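Local coordinates for putative reductase (Peptoclostridium difficile, PDB 5J6C), which probably catalyses the reduction of nitro compounds, possibly including the antibiotic metronidazole, with bound flavin mononucleotide as cofactor, at residues E80-L85 against P101-I106; C88-G93 against R146-N151; Q142-M147 against S169-I174. One frame throughout, in Å; residues are numbered along the deposited sequence.

Contacts 1 and 3 share one antiparallel sheet: 101-106 and 169-174 run on neighbouring strands, joined by backbone hydrogen bonds such as Ile104 N to Ile174 O, 2.8 Å, with the contact centres about 13 Å apart. Contact 2 continues the chain beyond the helix of contact 1, their centres about 16 Å apart, and shares Arg146 and Met147 with contact 3, whose centre is about 10 Å away. Contacts 2 and 3 meet at the flavin, where Arg89 NH1 and the backbone N of Gln142 both donate to FMN O4. Arg89 NH1 also lies 3.0 Å from Gln142 O. Contact 1 is farther from the flavin, the Leu85 side chain about 12 Å from it.

Contact 1: residues E80-L85 against P101-I106; sequences EKLINL and PLAIVI
The flat group met by Leu82 is the peptide joining Pro101 to Leu102: CD1 stands over one face of it, 4.1 Å from Pro101 O, and does not approach its edge. The other methyl of the same fork, Leu82 CD2, closes on Ala103 CB at 3.7 Å. The fork spreads along the entry to the strand, one branch on the backbone and one on a side chain. Its CG lies beside the backbone N (chi1 -73°), which sends the fork from the helix down to the sheet. Leu85, one turn on and in the same conformation, makes the looser touch, its CD1 4.3 Å from Val105 CG2. Ala103 and Val105, two residues apart, both point to the helix side of strand 102-109, while Leu102, between Pro101 and Ala103, points away. This is a helix laid on the face of the antiparallel sheet at the core of the nitroreductase fold, the short axes 9.7 Å apart and crossing at 59°. The layer is shared: Leu82 also packs on Val76 of strand 71-76, Leu85 on Leu97 and on Ile158 of helix 154-162, and Val105 on Leu162. Lys81 of the same helix takes no part in this touch; its NZ is hydrogen-bonded to Asn199 O and Asn200 OD1 of the second subunit.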
loop_
_atom_site.group_PDB
_atom_site.type_symbol
_atom_site.label_atom_id
_atom_site.label_comp_id
_atom_site.label_asym_id
_atom_site.label_seq_id
_atom_site.Cartn_x
_atom_site.Cartn_y
_atom_site.Cartn_z
ATOM N N GLU A 80 17.265 21.626 7.998
ATOM C CA GLU A 80 17.506 22.274 6.717
ATOM C C GLU A 80 17.085 21.378 5.560
ATOM O O GLU A 80 16.479 21.853 4.595
ATOM C CB GLU A 80 18.979 22.666 6.598
ATOM C CG GLU A 80 19.217 23.903 5.742
ATOM C CD GLU A 80 18.228 25.025 6.048
ATOM O OE1 GLU A 80 18.080 25.392 7.240
ATOM O OE2 GLU A 80 17.594 25.530 5.090
ATOM N N LYS A 81 17.393 20.080 5.644
ATOM C CA LYS A 81 16.930 19.127 4.637
ATOM C C LYS A 81 15.411 19.092 4.570
ATOM O O LYS A 81 14.834 18.960 3.486
ATOM C CB LYS A 81 17.470 17.723 4.940
ATOM C CG LYS A 81 18.904 17.461 4.467
ATOM C CD LYS A 81 18.943 17.279 2.948
ATOM C CE LYS A 81 20.346 17.463 2.359
ATOM N NZ LYS A 81 21.282 16.382 2.756
ATOM N N LEU A 82 14.747 19.188 5.724
ATOM C CA LEU A 82 13.290 19.130 5.749
ATOM C C LEU A 82 12.680 20.351 5.074
ATOM O O LEU A 82 11.653 20.244 4.390
ATOM C CB LEU A 82 12.808 19.009 7.196
ATOM C CG LEU A 82 13.076 17.629 7.792
ATOM C CD1 LEU A 82 12.809 17.597 9.280
ATOM C CD2 LEU A 82 12.237 16.563 7.078
ATOM N N ILE A 83 13.295 21.521 5.272
ATOM C CA ILE A 83 12.877 22.726 4.561
ATOM C C ILE A 83 13.044 22.531 3.057
ATOM O O ILE A 83 12.118 22.777 2.272
ATOM C CB ILE A 83 13.673 23.946 5.065
ATOM C CG1 ILE A 83 13.303 24.259 6.525
ATOM C CG2 ILE A 83 13.455 25.145 4.155
ATOM C CD1 ILE A 83 14.125 25.359 7.150
ATOM N N ASN A 84 14.234 22.085 2.636
ATOM C CA ASN A 84 14.480 21.827 1.219
ATOM C C ASN A 84 13.425 20.888 0.641
ATOM O O ASN A 84 12.855 21.155 -0.419
ATOM C CB ASN A 84 15.877 21.242 1.029
ATOM C CG ASN A 84 16.978 22.219 1.420
ATOM O OD1 ASN A 84 16.735 23.411 1.588
ATOM N ND2 ASN A 84 18.190 21.711 1.568
ATOM N N LEU A 85 13.123 19.802 1.358
ATOM C CA LEU A 85 12.176 18.815 0.853
ATOM C C LEU A 85 10.738 19.328 0.857
ATOM O O LEU A 85 9.924 18.871 0.049
ATOM C CB LEU A 85 12.295 17.526 1.669
ATOM C CG LEU A 85 13.598 16.754 1.405
ATOM C CD1 LEU A 85 13.759 15.624 2.391
ATOM C CD2 LEU A 85 13.664 16.230 -0.054
ATOM N N PRO A 101 9.068 17.008 12.514
ATOM C CA PRO A 101 10.331 16.591 13.137
ATOM C C PRO A 101 11.016 15.461 12.402
ATOM O O PRO A 101 12.218 15.243 12.610
ATOM C CB PRO A 101 9.898 16.134 14.541
ATOM C CG PRO A 101 8.498 15.577 14.297
ATOM C CD PRO A 101 7.892 16.439 13.204
ATOM N N LEU A 102 10.291 14.730 11.560
ATOM C CA LEU A 102 10.827 13.526 10.959
ATOM C C LEU A 102 10.167 13.313 9.604
ATOM O O LEU A 102 9.015 13.697 9.391
ATOM C CB LEU A 102 10.592 12.322 11.872
ATOM C CG LEU A 102 11.003 10.943 11.363
ATOM C CD1 LEU A 102 12.500 10.937 11.081
ATOM C CD2 LEU A 102 10.618 9.861 12.380
ATOM N N ALA A 103 10.921 12.717 8.686
ATOM C CA ALA A 103 10.378 12.298 7.405
ATOM C C ALA A 103 11.096 11.026 6.991
ATOM O O ALA A 103 12.259 10.810 7.344
ATOM C CB ALA A 103 10.534 13.377 6.325
ATOM N N ILE A 104 10.376 10.167 6.278
ATOM C CA ILE A 104 10.961 9.010 5.613
ATOM C C ILE A 104 10.621 9.119 4.135
ATOM O O ILE A 104 9.442 9.083 3.764
ATOM C CB ILE A 104 10.452 7.679 6.183
ATOM C CG1 ILE A 104 10.725 7.585 7.686
ATOM C CG2 ILE A 104 11.106 6.515 5.438
ATOM C CD1 ILE A 104 10.186 6.330 8.281
ATOM N N VAL A 105 11.646 9.264 3.306
ATOM C CA VAL A 105 11.497 9.266 1.855
ATOM C C VAL A 105 11.584 7.821 1.383
ATOM O O VAL A 105 12.569 7.132 1.679
ATOM C CB VAL A 105 12.576 10.137 1.194
ATOM C CG1 VAL A 105 12.394 10.180 -0.329
ATOM C CG2 VAL A 105 12.543 11.529 1.796
ATOM N N ILE A 106 10.551 7.356 0.675
ATOM C CA ILE A 106 10.502 5.999 0.130
ATOM C C ILE A 106 10.933 6.043 -1.335
ATOM O O ILE A 106 10.243 6.624 -2.184
ATOM C CB ILE A 106 9.113 5.364 0.254
ATOM C CG1 ILE A 106 8.706 5.158 1.712
ATOM C CG2 ILE A 106 9.118 4.024 -0.438
ATOM C CD1 ILE A 106 7.794 6.211 2.228
#

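Contact 2: residues C88-G93 against R146-N151; sequences CRTKGG and RMYDDN. With FMN (flavin mononucleotide), chain C.
A bend at chi3 (57°) turns the Arg89 guanidinium back across Arg146; Arg146 CG, set beside its backbone N by chi1 (-66°), lies over the centre of one guanidinium face, and chi2 (-59°) bends CD toward Arg89 NH2. Gly92 O and Gly93 CA lie on the opposite face, and FMN O4 sits in plane at the edge, taking a hydrogen bond from Arg89 NH1 of 2.8 Å. The two guanidinium planes are steeply inclined, and a water bridges them, held by Arg146 NE and weakly by Arg89 NH2; Arg146 NH1 turns to a salt bridge with Asp114 of the second subunit. These are two irregular loops of the nitroreductase fold, one following helix 79-86 and one preceding helix 154-162, joined beside the flavin pyrimidine. Gly93 O accepts from FMN N3 at 2.9 Å, so the 88-93 loop reads a donor and an acceptor of the ring. The main clasp is Tyr148 O, which receives Thr90 N at 2.9 Å on a lone pair and Thr90 OG1 at 2.6 Å, both in the carbonyl plane. The Thr90 methyl CG2 lies over one face of the Tyr148 ring in a CH-pi contact, 3.5 Å from the centroid. Tyr148 CA gives a short C-H...O contact to Cys88 O, 3.0 Å. A type I turn from Arg89 to Gly92 presents Lys91 N to a water that donates to Met147 O.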
loop_
_atom_site.group_PDB
_atom_site.type_symbol
_atom_site.label_atom_id
_atom_site.label_comp_id
_atom_site.label_asym_id
_atom_site.label_seq_id
_atom_site.Cartn_x
_atom_site.Cartn_y
_atom_site.Cartn_z
ATOM N N CYS A 88 9.450 20.485 -2.562
ATOM C CA CYS A 88 9.577 19.560 -3.688
ATOM C C CYS A 88 8.450 19.716 -4.698
ATOM O O CYS A 88 8.608 19.326 -5.858
ATOM C CB CYS A 88 9.628 18.111 -3.197
ATOM S SG CYS A 88 8.090 17.500 -2.492
ATOM N N ARG A 89 7.320 20.266 -4.282
ATOM C CA ARG A 89 6.238 20.640 -5.182
ATOM C C ARG A 89 5.941 22.106 -4.878
ATOM O O ARG A 89 5.296 22.427 -3.870
ATOM C CB ARG A 89 5.035 19.729 -4.982
ATOM C CG ARG A 89 5.348 18.283 -5.377
ATOM C CD ARG A 89 4.340 17.287 -4.811
ATOM N NE ARG A 89 2.978 17.606 -5.210
ATOM C CZ ARG A 89 1.904 17.055 -4.665
ATOM N NH1 ARG A 89 2.041 16.163 -3.693
ATOM N NH2 ARG A 89 0.700 17.404 -5.071
ATOM N N THR A 90 6.466 22.997 -5.731
ATOM C CA THR A 90 6.380 24.432 -5.470
ATOM C C THR A 90 4.947 24.922 -5.436
ATOM O O THR A 90 4.689 25.999 -4.891
ATOM C CB THR A 90 7.142 25.246 -6.530
ATOM O OG1 THR A 90 6.544 25.038 -7.824
ATOM C CG2 THR A 90 8.598 24.843 -6.552
ATOM N N LYS A 91 4.013 24.174 -6.017
ATOM C CA LYS A 91 2.627 24.608 -6.038
ATOM C C LYS A 91 1.800 23.984 -4.920
ATOM O O LYS A 91 0.582 24.156 -4.901
ATOM C CB LYS A 91 2.026 24.332 -7.415
ATOM C CG LYS A 91 2.784 25.108 -8.522
ATOM C CD LYS A 91 2.036 25.173 -9.854
ATOM C CE LYS A 91 2.992 25.497 -11.013
ATOM N NZ LYS A 91 3.770 26.756 -10.795
ATOM N N GLY A 92 2.438 23.291 -3.975
ATOM C CA GLY A 92 1.738 22.741 -2.830
ATOM C C GLY A 92 1.778 21.227 -2.773
ATOM O O GLY A 92 1.940 20.569 -3.807
ATOM N N GLY A 93 1.629 20.661 -1.571
ATOM C CA GLY A 93 1.636 19.222 -1.420
ATOM C C GLY A 93 2.413 18.785 -0.198
ATOM O O GLY A 93 1.978 17.900 0.552
ATOM N N ARG A 146 4.303 13.804 -9.868
ATOM C CA ARG A 146 4.125 15.163 -9.382
ATOM C C ARG A 146 5.298 16.020 -9.838
ATOM O O ARG A 146 6.428 15.535 -9.980
ATOM C CB ARG A 146 4.012 15.203 -7.859
ATOM C CG ARG A 146 2.755 14.508 -7.344
ATOM C CD ARG A 146 1.508 15.181 -7.944
ATOM N NE ARG A 146 0.261 14.524 -7.563
ATOM C CZ ARG A 146 -0.434 13.712 -8.353
ATOM N NH1 ARG A 146 -0.003 13.444 -9.580
ATOM N NH2 ARG A 146 -1.567 13.169 -7.916
ATOM N N MET A 147 5.027 17.300 -10.060
ATOM C CA MET A 147 6.044 18.210 -10.564
ATOM C C MET A 147 6.537 19.117 -9.443
ATOM O O MET A 147 5.744 19.603 -8.626
ATOM C CB MET A 147 5.500 19.055 -11.727
ATOM C CG MET A 147 5.050 18.255 -12.951
ATOM S SD MET A 147 6.331 17.263 -13.766
ATOM C CE MET A 147 7.360 18.582 -14.447
ATOM N N TYR A 148 7.859 19.315 -9.391
ATOM C CA TYR A 148 8.402 20.451 -8.648
ATOM C C TYR A 148 7.842 21.763 -9.191
ATOM O O TYR A 148 7.385 22.621 -8.431
ATOM C CB TYR A 148 9.932 20.444 -8.708
ATOM C CG TYR A 148 10.582 21.740 -8.265
ATOM C CD1 TYR A 148 10.853 22.770 -9.186
ATOM C CD2 TYR A 148 10.933 21.941 -6.932
ATOM C CE1 TYR A 148 11.450 23.964 -8.772
ATOM C CE2 TYR A 148 11.543 23.116 -6.515
ATOM C CZ TYR A 148 11.795 24.118 -7.426
ATOM O OH TYR A 148 12.384 25.273 -6.984
ATOM N N ASP A 149 7.867 21.925 -10.509
ATOM C CA ASP A 149 7.217 23.037 -11.202
ATOM C C ASP A 149 6.996 22.589 -12.640
ATOM O O ASP A 149 7.223 21.422 -12.975
ATOM C CB ASP A 149 8.044 24.331 -11.096
ATOM C CG ASP A 149 9.357 24.274 -11.878
ATOM O OD1 ASP A 149 9.629 23.264 -12.563
ATOM O OD2 ASP A 149 10.121 25.270 -11.815
ATOM N N ASP A 150 6.627 23.529 -13.516
ATOM C CA ASP A 150 6.263 23.147 -14.876
ATOM C C ASP A 150 7.395 22.461 -15.634
ATOM O O ASP A 150 7.125 21.759 -16.611
ATOM C CB ASP A 150 5.789 24.369 -15.665
ATOM C CG ASP A 150 4.347 24.719 -15.377
ATOM O OD1 ASP A 150 3.779 25.522 -16.137
ATOM O OD2 ASP A 150 3.773 24.182 -14.401
ATOM N N ASN A 151 8.648 22.623 -15.203
ATOM C CA ASN A 151 9.781 22.068 -15.935
ATOM C C ASN A 151 10.475 20.891 -15.256
ATOM O O ASN A 151 11.158 20.125 -15.942
ATOM C CB ASN A 151 10.822 23.168 -16.196
ATOM C CG ASN A 151 10.217 24.388 -16.858
ATOM O OD1 ASN A 151 9.729 24.315 -17.992
ATOM N ND2 ASN A 151 10.241 25.513 -16.159
HETATM N N1 FMN C . -1.747 14.792 1.630
HETATM C C2 FMN C . -1.061 15.965 1.369
HETATM O O2 FMN C . -1.188 16.937 2.098
HETATM N N3 FMN C . -0.213 16.065 0.287
HETATM C C4 FMN C . -0.054 14.995 -0.570
HETATM O O4 FMN C . 0.691 15.063 -1.545
HETATM C C4A FMN C . -0.754 13.825 -0.330
HETATM N N5 FMN C . -0.572 12.769 -1.190
HETATM C C5A FMN C . -1.222 11.589 -0.948
HETATM C C6 FMN C . -1.031 10.534 -1.831
HETATM C C7 FMN C . -1.670 9.342 -1.607
HETATM C C7M FMN C . -1.456 8.200 -2.550
HETATM C C8 FMN C . -2.502 9.203 -0.519
HETATM C C8M FMN C . -3.181 7.899 -0.287
HETATM C C9 FMN C . -2.703 10.247 0.365
HETATM C C9A FMN C . -2.059 11.458 0.145
HETATM N N10 FMN C . -2.245 12.526 1.010
HETATM C C10 FMN C . -1.591 13.719 0.777
HETATM C "C1'" FMN C . -3.152 12.389 2.200
HETATM C "C2'" FMN C . -4.630 12.483 1.795
HETATM O "O2'" FMN C . -5.017 13.835 1.625
HETATM C "C3'" FMN C . -5.504 11.791 2.846
HETATM O "O3'" FMN C . -5.007 10.492 3.064
HETATM C "C4'" FMN C . -6.969 11.694 2.412
HETATM O "O4'" FMN C . -7.482 12.999 2.243
HETATM C "C5'" FMN C . -7.793 10.932 3.453
HETATM O "O5'" FMN C . -7.780 11.673 4.653
HETATM P P FMN C . -7.159 11.035 5.993
HETATM O O1P FMN C . -5.819 10.410 5.670
HETATM O O2P FMN C . -6.968 12.101 7.049
HETATM O O3P FMN C . -8.119 9.969 6.458
HETATM O O HOH W 1 -1.856 15.260 -5.320
HETATM O O HOH W 2 4.196 21.584 -7.858
HETATM O O HOH W 3 6.146 26.220 -13.057
#

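Contact 3: residues Q142-M147 against S169-I174; sequences QVRNRM and SVECII. With FMN (flavin mononucleotide), chain C.
Two successive backbone N-H groups, those of Val143 and Arg144, converge on one carbonyl oxygen, Glu171 O, both at 3.1 Å and both from the same face of its plane. The Arg144 bond is nearly straight at the hydrogen (170°), although that donor stands above the carbonyl plane. Glu171 breaks the extended run of its strand, with psi at -52°. Just beside this grip, Gln142 and Cys172 form an antiparallel non-hydrogen-bonded pair, where strand 137-142, outermost of the sheet within this chain, gives way to a type II turn from Val143 to Arg146. Val143 packs with both methyls: CG1 meets Val170 CG1 at 3.6 Å, and CG2 lies 4.0 Å from Ile173 CG1. Gln142 CG is anti to the backbone N (chi1 -175°) and its chain bends at chi2, so that NE2 reaches Arg144 O at 3.0 Å, in the amide plane, and fastens the turn. The same NE2 also donates to Glu118 of the second subunit, while OE1 accepts from Trp140 NE1. Glu171 OE2 lies near the plane of the Arg144 guanidinium, the two groups nearly coplanar, but the salt bridge to Arg144 NE is long at 4.0 Å; the stronger partner of Arg144 is Glu118 of the second subunit. That carboxylate also lies close to Glu171 OE1, which may raise the proton affinity of Glu171, an effect Arg144 would partly offset. Gln142 N donates to FMN O4 at 3.1 Å, which probably draws electron density toward O4 and so would help the flavin accept electrons.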
loop_
_atom_site.group_PDB
_atom_site.type_symbol
_atom_site.label_atom_id
_atom_site.label_comp_id
_atom_site.label_asym_id
_atom_site.label_seq_id
_atom_site.Cartn_x
_atom_site.Cartn_y
_atom_site.Cartn_z
ATOM N N GLN A 142 2.824 12.918 -1.961
ATOM C CA GLN A 142 2.992 12.256 -3.250
ATOM C C GLN A 142 4.149 12.879 -4.030
ATOM O O GLN A 142 4.231 14.102 -4.151
ATOM C CB GLN A 142 1.696 12.359 -4.053
ATOM C CG GLN A 142 1.697 11.609 -5.366
ATOM C CD GLN A 142 1.868 10.100 -5.197
ATOM O OE1 GLN A 142 1.464 9.530 -4.186
ATOM N NE2 GLN A 142 2.470 9.450 -6.194
ATOM N N VAL A 143 5.030 12.032 -4.584
ATOM C CA VAL A 143 6.156 12.469 -5.411
ATOM C C VAL A 143 6.040 11.956 -6.844
ATOM O O VAL A 143 6.135 12.733 -7.806
ATOM C CB VAL A 143 7.508 12.047 -4.790
ATOM C CG1 VAL A 143 8.666 12.406 -5.737
ATOM C CG2 VAL A 143 7.684 12.726 -3.427
ATOM N N ARG A 144 5.859 10.642 -7.012
ATOM C CA ARG A 144 5.684 10.089 -8.346
ATOM C C ARG A 144 4.543 10.808 -9.057
ATOM O O ARG A 144 3.500 11.082 -8.459
ATOM C CB ARG A 144 5.402 8.582 -8.272
ATOM C CG ARG A 144 5.482 7.899 -9.629
ATOM C CD ARG A 144 4.993 6.452 -9.601
ATOM N NE ARG A 144 3.555 6.361 -9.369
ATOM C CZ ARG A 144 2.646 6.330 -10.336
ATOM N NH1 ARG A 144 1.355 6.241 -10.037
ATOM N NH2 ARG A 144 3.028 6.390 -11.606
ATOM N N ASN A 145 4.761 11.148 -10.334
ATOM C CA ASN A 145 3.763 11.806 -11.171
ATOM C C ASN A 145 3.441 13.214 -10.694
ATOM O O ASN A 145 2.405 13.769 -11.070
ATOM C CB ASN A 145 2.461 10.990 -11.261
ATOM C CG ASN A 145 2.553 9.831 -12.248
ATOM O OD1 ASN A 145 3.569 9.639 -12.920
ATOM N ND2 ASN A 145 1.490 9.035 -12.318
ATOM N N ARG A 146 4.303 13.804 -9.868
ATOM C CA ARG A 146 4.125 15.163 -9.382
ATOM C C ARG A 146 5.298 16.020 -9.838
ATOM O O ARG A 146 6.428 15.535 -9.980
ATOM C CB ARG A 146 4.012 15.203 -7.859
ATOM C CG ARG A 146 2.755 14.508 -7.344
ATOM C CD ARG A 146 1.508 15.181 -7.944
ATOM N NE ARG A 146 0.261 14.524 -7.563
ATOM C CZ ARG A 146 -0.434 13.712 -8.353
ATOM N NH1 ARG A 146 -0.003 13.444 -9.580
ATOM N NH2 ARG A 146 -1.567 13.169 -7.916
ATOM N N MET A 147 5.027 17.300 -10.060
ATOM C CA MET A 147 6.044 18.210 -10.564
ATOM C C MET A 147 6.537 19.117 -9.443
ATOM O O MET A 147 5.744 19.603 -8.626
ATOM C CB MET A 147 5.500 19.055 -11.727
ATOM C CG MET A 147 5.050 18.255 -12.951
ATOM S SD MET A 147 6.331 17.263 -13.766
ATOM C CE MET A 147 7.360 18.582 -14.447
ATOM N N SER A 169 13.777 5.736 -8.223
ATOM C CA SER A 169 12.681 6.679 -8.346
ATOM C C SER A 169 12.093 6.955 -6.963
ATOM O O SER A 169 12.052 6.066 -6.109
ATOM C CB SER A 169 11.606 6.127 -9.287
ATOM O OG SER A 169 10.585 7.083 -9.484
ATOM N N VAL A 170 11.617 8.183 -6.748
ATOM C CA VAL A 170 11.047 8.590 -5.465
ATOM C C VAL A 170 9.540 8.421 -5.523
ATOM O O VAL A 170 8.877 8.984 -6.398
ATOM C CB VAL A 170 11.420 10.036 -5.097
ATOM C CG1 VAL A 170 10.887 10.364 -3.698
ATOM C CG2 VAL A 170 12.922 10.231 -5.154
ATOM N N GLU A 171 8.997 7.638 -4.593
ATOM C CA GLU A 171 7.567 7.366 -4.564
ATOM C C GLU A 171 6.814 8.439 -3.794
ATOM O O GLU A 171 5.859 9.028 -4.309
ATOM C CB GLU A 171 7.300 5.988 -3.941
ATOM C CG GLU A 171 5.833 5.748 -3.599
ATOM C CD GLU A 171 4.916 5.876 -4.806
ATOM O OE1 GLU A 171 3.778 6.359 -4.653
ATOM O OE2 GLU A 171 5.332 5.501 -5.918
ATOM N N CYS A 172 7.255 8.727 -2.575
ATOM C CA CYS A 172 6.539 9.625 -1.685
ATOM C C CYS A 172 7.437 9.925 -0.497
ATOM O O CYS A 172 8.423 9.221 -0.250
ATOM C CB CYS A 172 5.222 8.996 -1.208
ATOM S SG CYS A 172 5.475 7.476 -0.224
ATOM N N ILE A 173 7.092 10.986 0.223
ATOM C CA ILE A 173 7.676 11.293 1.524
ATOM C C ILE A 173 6.604 11.089 2.589
ATOM O O ILE A 173 5.461 11.538 2.423
ATOM C CB ILE A 173 8.210 12.733 1.577
ATOM C CG1 ILE A 173 9.007 13.062 0.312
ATOM C CG2 ILE A 173 9.073 12.933 2.825
ATOM C CD1 ILE A 173 9.729 14.365 0.404
ATOM N N ILE A 174 6.963 10.419 3.683
ATOM C CA ILE A 174 6.083 10.316 4.845
ATOM C C ILE A 174 6.637 11.251 5.911
ATOM O O ILE A 174 7.738 11.027 6.424
ATOM C CB ILE A 174 5.973 8.883 5.387
ATOM C CG1 ILE A 174 5.574 7.892 4.292
ATOM C CG2 ILE A 174 4.951 8.837 6.524
ATOM C CD1 ILE A 174 4.159 8.072 3.790
HETATM N N1 FMN C . -1.747 14.792 1.630
HETATM C C2 FMN C . -1.061 15.965 1.369
HETATM O O2 FMN C . -1.188 16.937 2.098
HETATM N N3 FMN C . -0.213 16.065 0.287
HETATM C C4 FMN C . -0.054 14.995 -0.570
HETATM O O4 FMN C . 0.691 15.063 -1.545
HETATM C C4A FMN C . -0.754 13.825 -0.330
HETATM N N5 FMN C . -0.572 12.769 -1.190
HETATM C C5A FMN C . -1.222 11.589 -0.948
HETATM C C6 FMN C . -1.031 10.534 -1.831
HETATM C C7 FMN C . -1.670 9.342 -1.607
HETATM C C7M FMN C . -1.456 8.200 -2.550
HETATM C C8 FMN C . -2.502 9.203 -0.519
HETATM C C8M FMN C . -3.181 7.899 -0.287
HETATM C C9 FMN C . -2.703 10.247 0.365
HETATM C C9A FMN C . -2.059 11.458 0.145
HETATM N N10 FMN C . -2.245 12.526 1.010
HETATM C C10 FMN C . -1.591 13.719 0.777
HETATM C "C1'" FMN C . -3.152 12.389 2.200
HETATM C "C2'" FMN C . -4.630 12.483 1.795
HETATM O "O2'" FMN C . -5.017 13.835 1.625
HETATM C "C3'" FMN C . -5.504 11.791 2.846
HETATM O "O3'" FMN C . -5.007 10.492 3.064
HETATM C "C4'" FMN C . -6.969 11.694 2.412
HETATM O "O4'" FMN C . -7.482 12.999 2.243
HETATM C "C5'" FMN C . -7.793 10.932 3.453
HETATM O "O5'" FMN C . -7.780 11.673 4.653
HETATM P P FMN C . -7.159 11.035 5.993
HETATM O O1P FMN C . -5.819 10.410 5.670
HETATM O O2P FMN C . -6.968 12.101 7.049
HETATM O O3P FMN C . -8.119 9.969 6.458
#